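Local coordinates for protein glucanase (Clostridium thermocellum, PDB 5GXX) that probably hydrolyses internal beta-1,4-glucosidic bonds of cellulose, as a family 9 endoglucanase of the cellulosome, at residues A[292-297]-A[333-338]; A[300-305]-A[386-391]; A[532-537]-A[548-553]. The protein carries 1 engineered substitution. All coordinates share one frame; numbering follows the deposited sequence.

Contact 1 (A[292-297]-A[333-338])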
# COMPACT_ATOMS: atom_id res chain seq x y z
N GLY A 292 13.89 42.25 -29.70
CA GLY A 292 13.42 43.58 -29.30
C GLY A 292 12.71 43.70 -27.96
O GLY A 292 12.16 44.76 -27.64
N LEU A 293 12.73 42.63 -27.16
CA LEU A 293 12.10 42.66 -25.84
C LEU A 293 13.09 43.14 -24.79
O LEU A 293 14.16 42.55 -24.66
CB LEU A 293 11.56 41.28 -25.43
CG LEU A 293 11.03 41.12 -24.00
CD1 LEU A 293 9.75 41.94 -23.80
CD2 LEU A 293 10.74 39.65 -23.74
N ALA A 294 12.74 44.18 -24.04
CA ALA A 294 13.57 44.61 -22.90
C ALA A 294 13.39 43.51 -21.87
O ALA A 294 12.25 43.21 -21.50
CB ALA A 294 13.13 46.01 -22.38
N HIS A 295 14.49 42.88 -21.46
CA HIS A 295 14.44 41.63 -20.69
C HIS A 295 15.15 41.81 -19.34
O HIS A 295 16.39 41.73 -19.22
CB HIS A 295 15.08 40.50 -21.51
CG HIS A 295 14.62 39.13 -21.14
ND1 HIS A 295 15.03 38.49 -19.99
CD2 HIS A 295 13.81 38.25 -21.80
CE1 HIS A 295 14.48 37.29 -19.94
NE2 HIS A 295 13.72 37.12 -21.02
N LEU A 296 14.37 42.12 -18.31
CA LEU A 296 14.96 42.55 -17.06
C LEU A 296 15.55 41.42 -16.22
O LEU A 296 16.58 41.61 -15.58
CB LEU A 296 13.97 43.38 -16.22
CG LEU A 296 14.47 43.93 -14.87
CD1 LEU A 296 15.50 45.02 -15.16
CD2 LEU A 296 13.27 44.43 -14.07
N ASP A 297 14.88 40.27 -16.24
CA ASP A 297 15.24 39.18 -15.35
C ASP A 297 14.65 37.91 -15.93
O ASP A 297 13.80 37.97 -16.81
CB ASP A 297 14.64 39.46 -13.96
CG ASP A 297 15.30 38.65 -12.84
OD1 ASP A 297 16.51 38.36 -12.87
OD2 ASP A 297 14.58 38.29 -11.89
N LYS A 333 5.24 51.18 -27.15
CA LYS A 333 4.44 50.43 -28.11
C LYS A 333 5.21 49.19 -28.57
O LYS A 333 4.60 48.14 -28.79
CB LYS A 333 4.00 51.31 -29.30
CG LYS A 333 3.10 50.58 -30.30
CD LYS A 333 2.55 51.53 -31.36
CE LYS A 333 1.41 50.88 -32.13
NZ LYS A 333 1.94 49.87 -33.11
N SER A 334 6.53 49.31 -28.67
CA SER A 334 7.32 48.17 -29.11
C SER A 334 7.22 47.00 -28.13
O SER A 334 7.24 45.84 -28.52
CB SER A 334 8.78 48.55 -29.36
OG SER A 334 9.51 48.67 -28.16
N GLN A 335 7.12 47.33 -26.84
CA GLN A 335 7.04 46.25 -25.85
C GLN A 335 5.67 45.59 -25.82
O GLN A 335 5.56 44.37 -25.72
CB GLN A 335 7.41 46.74 -24.45
CG GLN A 335 8.82 47.34 -24.40
CD GLN A 335 9.88 46.40 -24.90
OE1 GLN A 335 10.20 45.39 -24.26
NE2 GLN A 335 10.46 46.72 -26.05
N ILE A 336 4.62 46.39 -25.90
CA ILE A 336 3.29 45.81 -25.99
C ILE A 336 3.15 44.96 -27.25
O ILE A 336 2.64 43.84 -27.20
CB ILE A 336 2.19 46.90 -25.92
CG1 ILE A 336 2.28 47.72 -24.62
CG2 ILE A 336 0.80 46.26 -26.14
CD1 ILE A 336 2.31 46.89 -23.33
N ASP A 337 3.64 45.50 -28.38
CA ASP A 337 3.48 44.76 -29.64
C ASP A 337 4.26 43.45 -29.61
O ASP A 337 3.79 42.44 -30.15
CB ASP A 337 3.86 45.59 -30.87
CG ASP A 337 2.86 46.72 -31.15
OD1 ASP A 337 1.78 46.75 -30.52
OD2 ASP A 337 3.20 47.59 -31.99
N TYR A 338 5.42 43.44 -28.95
CA TYR A 338 6.16 42.19 -28.79
C TYR A 338 5.29 41.16 -28.08
O TYR A 338 5.16 40.02 -28.53
CB TYR A 338 7.47 42.40 -28.03
CG TYR A 338 8.35 41.17 -27.96
CD1 TYR A 338 7.96 40.07 -27.20
CD2 TYR A 338 9.52 41.07 -28.69
CE1 TYR A 338 8.74 38.92 -27.13
CE2 TYR A 338 10.31 39.93 -28.62
CZ TYR A 338 9.93 38.87 -27.81
OH TYR A 338 10.65 37.69 -27.75
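Gln335 grips the backbone on either side of Leu293 in the loop 292-297, and Tyr338, one helical turn further along helix 322-340, offers its ring face to the Leu293 side chain. The Gln335 chain bends at its second torsion (chi2 -55°), which turns the carboxamide along the loop backbone and lets it span from Gly292 to Ala294. Its NE2 donates to Gly292 O at 3.0 Å; the acceptor lies close to the amide plane and the donor in the carbonyl plane of Gly292. OE1 accepts from Ala294 N at 2.8 Å, a straight N-H approach (166°), though the donor is tilted from the carbonyl plane of the amide. A third bond, from NE2 to Ser334 OG (3.0 Å), helps fix the rotation of the amide. Leu293, whose side chain crosses those of Gln335 and Tyr338 at about a right angle, sets CB over the centre of the Tyr338 ring in a CH-pi contact, 3.7 Å from the ring centroid. Its branches divide: CD1 reaches Gln335 OE1 at 3.5 Å, while CD2 lies 4.0 Å from Tyr338 CE1. The phenol OH is held by Asp396. Within the helical glycosidase domain, Leu293 and Gln335 also touch helix 301-318 through Leu302 and Ala305, Ala294 meets Trp276 of helix 263-276, and Ile336 turns to helix 412-429.

Contact 2 (A[300-305]-A[386-391])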
# COMPACT_ATOMS: atom_id res chain seq x y z
N GLY A 300 9.25 36.58 -15.26
CA GLY A 300 8.30 37.59 -15.72
C GLY A 300 8.84 38.75 -16.52
O GLY A 300 8.49 39.90 -16.28
N PRO A 301 9.67 38.49 -17.55
CA PRO A 301 10.15 39.60 -18.37
C PRO A 301 9.02 40.37 -19.06
O PRO A 301 9.10 41.61 -19.12
CB PRO A 301 11.09 38.92 -19.37
CG PRO A 301 10.57 37.52 -19.45
CD PRO A 301 10.16 37.20 -18.04
N LEU A 302 7.98 39.69 -19.54
CA LEU A 302 6.87 40.41 -20.20
C LEU A 302 6.16 41.33 -19.21
O LEU A 302 5.79 42.45 -19.58
CB LEU A 302 5.89 39.45 -20.89
CG LEU A 302 6.42 38.76 -22.17
CD1 LEU A 302 5.37 37.77 -22.69
CD2 LEU A 302 6.78 39.75 -23.27
N ARG A 303 5.92 40.85 -18.00
CA ARG A 303 5.39 41.66 -16.89
C ARG A 303 6.17 42.95 -16.71
O ARG A 303 5.59 44.05 -16.70
CB ARG A 303 5.41 40.84 -15.60
CG ARG A 303 5.13 41.61 -14.32
CD ARG A 303 6.42 41.83 -13.57
NE ARG A 303 7.38 40.71 -13.50
CZ ARG A 303 7.50 39.89 -12.46
NH1 ARG A 303 6.69 39.98 -11.40
NH2 ARG A 303 8.47 38.99 -12.44
N TYR A 304 7.50 42.87 -16.61
CA TYR A 304 8.27 44.08 -16.38
C TYR A 304 8.23 45.03 -17.58
O TYR A 304 7.99 46.23 -17.41
CB TYR A 304 9.72 43.73 -16.05
CG TYR A 304 9.97 43.02 -14.75
CD1 TYR A 304 9.52 43.54 -13.53
CD2 TYR A 304 10.70 41.86 -14.73
CE1 TYR A 304 9.79 42.90 -12.32
CE2 TYR A 304 11.00 41.21 -13.54
CZ TYR A 304 10.54 41.74 -12.34
OH TYR A 304 10.85 41.11 -11.15
N ALA A 305 8.39 44.49 -18.78
CA ALA A 305 8.50 45.33 -19.98
C ALA A 305 7.17 46.02 -20.29
O ALA A 305 7.16 47.22 -20.60
CB ALA A 305 9.02 44.53 -21.16
N GLY A 386 -6.76 36.23 -21.86
CA GLY A 386 -6.14 37.47 -21.44
C GLY A 386 -4.88 37.40 -20.60
O GLY A 386 -4.26 38.42 -20.34
N ALA A 387 -4.53 36.20 -20.13
CA ALA A 387 -3.36 36.07 -19.27
C ALA A 387 -2.07 36.31 -20.04
O ALA A 387 -1.78 35.59 -20.99
CB ALA A 387 -3.33 34.68 -18.63
N LEU A 388 -1.31 37.31 -19.59
CA LEU A 388 0.05 37.55 -20.11
C LEU A 388 0.99 36.54 -19.44
O LEU A 388 1.14 36.58 -18.22
CB LEU A 388 0.52 38.98 -19.83
CG LEU A 388 1.91 39.36 -20.35
CD1 LEU A 388 1.95 39.40 -21.88
CD2 LEU A 388 2.24 40.73 -19.81
N VAL A 389 1.62 35.67 -20.22
CA VAL A 389 2.57 34.72 -19.62
C VAL A 389 3.92 35.37 -19.25
O VAL A 389 4.23 36.48 -19.66
CB VAL A 389 2.73 33.42 -20.45
CG1 VAL A 389 1.39 32.73 -20.67
CG2 VAL A 389 3.39 33.69 -21.79
N GLY A 390 4.73 34.64 -18.50
CA GLY A 390 6.08 35.10 -18.17
C GLY A 390 6.85 35.52 -19.41
O GLY A 390 7.41 36.61 -19.46
N GLY A 391 6.90 34.64 -20.41
CA GLY A 391 7.44 35.04 -21.69
C GLY A 391 8.72 34.30 -22.01
O GLY A 391 9.13 33.39 -21.29
O HOH W 1 5.37 38.18 -17.49
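Leu302 and Pro301, in the first turn of helix 301-318, meet Gly390 and its neighbours in the loop 386-391; Gly300 is the N-cap, and the helix belongs to the (alpha/alpha)6 barrel expected of a family 9 glycosidase. The tight part centres on Gly390 O. It accepts from Leu302 N at 3.1 Å, with the N-H pointing straight at the oxygen (166°) and nearly along the C=O axis, so a loop carbonyl satisfies an amide of the first helical turn. Pro301 CD presses on the same oxygen at 3.2 Å. Leu302 has CG beside its backbone N (chi1 -71°), which swings CD1 onto the loop: 3.6 Å from Gly391 CA, where no side chain intervenes, and 3.9 Å from Leu388 CD1. Leu388 lies along the turn, its CD2 against the backbone of Leu302 and Arg303. The looser part lies between Arg303 and Val389, where the two backbones do not bond directly and a water bridges them, accepting from Arg303 N at 2.8 Å and donating to Val389 O. Beyond it, the Arg303 side chain leads away from the loop, its guanidinium paired with Asp413 and its NE over the face of the Tyr304 ring. That same NE donates to Gly300 O at 3.1 Å, an oxygen that also accepts the helical bond from Tyr304 N.

Contact 3 (A[532-537]-A[548-553])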
# COMPACT_ATOMS: atom_id res chain seq x y z
N ILE A 532 -26.48 1.93 -6.19
CA ILE A 532 -25.30 2.11 -5.34
C ILE A 532 -25.29 3.59 -4.96
O ILE A 532 -25.21 4.43 -5.85
CB ILE A 532 -24.00 1.74 -6.11
CG1 ILE A 532 -23.88 0.24 -6.45
CG2 ILE A 532 -22.78 2.13 -5.31
CD1 ILE A 532 -24.95 -0.33 -7.36
N SER A 533 -25.41 3.90 -3.67
CA SER A 533 -25.48 5.28 -3.18
C SER A 533 -24.30 5.62 -2.28
O SER A 533 -23.99 4.86 -1.35
CB SER A 533 -26.77 5.50 -2.37
OG SER A 533 -27.91 5.31 -3.19
N TYR A 534 -23.65 6.75 -2.52
CA TYR A 534 -22.59 7.24 -1.63
C TYR A 534 -23.21 8.32 -0.78
O TYR A 534 -23.70 9.33 -1.30
CB TYR A 534 -21.38 7.76 -2.40
CG TYR A 534 -20.62 6.60 -2.98
CD1 TYR A 534 -19.67 5.92 -2.22
CD2 TYR A 534 -20.89 6.14 -4.27
CE1 TYR A 534 -18.99 4.83 -2.74
CE2 TYR A 534 -20.22 5.05 -4.80
CZ TYR A 534 -19.27 4.40 -4.03
OH TYR A 534 -18.59 3.32 -4.56
N ILE A 535 -23.23 8.07 0.52
CA ILE A 535 -23.99 8.89 1.45
C ILE A 535 -23.37 10.28 1.55
O ILE A 535 -24.09 11.29 1.57
CB ILE A 535 -24.08 8.23 2.83
CG1 ILE A 535 -24.85 6.90 2.79
CG2 ILE A 535 -24.64 9.20 3.87
CD1 ILE A 535 -26.21 6.92 2.12
N ASP A 536 -22.04 10.34 1.57
CA ASP A 536 -21.38 11.62 1.41
C ASP A 536 -20.56 11.65 0.14
O ASP A 536 -19.33 11.52 0.16
CB ASP A 536 -20.53 11.99 2.63
CG ASP A 536 -19.94 13.39 2.54
OD1 ASP A 536 -20.24 14.13 1.57
OD2 ASP A 536 -19.11 13.72 3.42
N GLY A 537 -21.26 11.84 -0.97
CA GLY A 537 -20.58 11.85 -2.25
C GLY A 537 -19.57 12.98 -2.42
O GLY A 537 -18.83 12.94 -3.39
N TYR A 548 -10.65 10.93 -6.74
CA TYR A 548 -11.47 11.31 -7.89
C TYR A 548 -12.51 10.27 -8.29
O TYR A 548 -13.45 10.57 -9.01
CB TYR A 548 -10.60 11.70 -9.09
CG TYR A 548 -10.06 10.54 -9.88
CD1 TYR A 548 -10.83 9.91 -10.86
CD2 TYR A 548 -8.77 10.08 -9.67
CE1 TYR A 548 -10.33 8.86 -11.60
CE2 TYR A 548 -8.26 9.02 -10.40
CZ TYR A 548 -9.04 8.42 -11.37
OH TYR A 548 -8.55 7.38 -12.12
N ALA A 549 -12.36 9.04 -7.80
CA ALA A 549 -13.39 8.03 -8.04
C ALA A 549 -13.48 7.12 -6.83
O ALA A 549 -12.47 6.89 -6.16
CB ALA A 549 -13.10 7.24 -9.32
N ALA A 550 -14.67 6.60 -6.58
CA ALA A 550 -14.83 5.54 -5.58
C ALA A 550 -15.04 4.18 -6.23
O ALA A 550 -15.92 4.02 -7.09
CB ALA A 550 -15.98 5.90 -4.65
N GLU A 551 -14.23 3.20 -5.82
CA GLU A 551 -14.28 1.84 -6.36
C GLU A 551 -15.13 0.93 -5.48
O GLU A 551 -14.98 0.92 -4.26
CB GLU A 551 -12.88 1.25 -6.52
CG GLU A 551 -12.89 -0.19 -7.03
CD GLU A 551 -11.50 -0.73 -7.35
OE1 GLU A 551 -10.55 0.06 -7.51
OE2 GLU A 551 -11.37 -1.97 -7.43
N LEU A 552 -16.04 0.21 -6.14
CA LEU A 552 -16.81 -0.86 -5.51
C LEU A 552 -16.75 -2.09 -6.41
O LEU A 552 -16.82 -1.97 -7.64
CB LEU A 552 -18.27 -0.40 -5.36
CG LEU A 552 -19.24 -1.37 -4.67
CD1 LEU A 552 -18.90 -1.57 -3.22
CD2 LEU A 552 -20.66 -0.83 -4.78
N GLN A 553 -16.63 -3.28 -5.81
CA GLN A 553 -16.77 -4.53 -6.55
C GLN A 553 -17.99 -5.20 -5.96
O GLN A 553 -18.04 -5.51 -4.77
CB GLN A 553 -15.53 -5.42 -6.42
CG GLN A 553 -14.33 -4.88 -7.19
CD GLN A 553 -13.01 -5.50 -6.78
OE1 GLN A 553 -12.96 -6.68 -6.42
NE2 GLN A 553 -11.94 -4.72 -6.87
O HOH W 2 -18.56 2.59 -7.24
O HOH W 3 -16.82 2.36 -2.95
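Strands 532-534 and 549-553 run roughly antiparallel (142° between their directions) with axes 10.4 Å apart, too far for backbone pairing: they belong to two different sheets packed face to face, the arrangement of a beta-sandwich, consistent with a cellulose-binding module in the C-terminal part of the chain. Tyr534 and Ala550 face each other with CA atoms 8.9 Å apart, and Ile532 similarly faces Leu552. The aliphatic pair meets through branches, Ile532 CG2 touching Leu552 CD2 at 3.7 Å as the two side chains cross obliquely. Val515 of strand 515-524 and Leu467 of strand 460-469 pack against Tyr534. With CG beside its backbone N (chi1 -73°), this tyrosine sends its ring across the gap until CZ is 3.7 Å from Ala550 CB, while OH reaches Leu552 CB. Its hydroxyl arrives at the facing strand without bonding to it directly; two waters, both at the ring edge and in its plane, bridge it to successive carbonyls. One lies 2.8 Å from Tyr534 OH and donates to Ala550 O; the other, 2.6 Å from Tyr534 OH, donates to Glu551 O at 2.7 Å.

In the fold
Contacts 1 and 2 are buried neighbours in the glycosidase domain, their centres about 10 Å apart, and their segments alternate along the chain. Contact 2 includes the start of helix 301-318, and contact 1 packs against the same helix: Ala305 of contact 2 packs against Gln335 OE1 and Ala294 O of contact 1, and Pro301 rests on His295. Their chemistry is complementary, since a side-chain amide bonds to loop backbone in 292-297/333-338, whereas a loop carbonyl and a water satisfy the helix start in 300-305/386-391. Contact 3 is also buried but stands apart, its centre about 52 Å from that of contact 1 and about 43 Å from that of contact 2. It joins sheets instead of helix and loop, mainly by apolar packing, with polar links made through water.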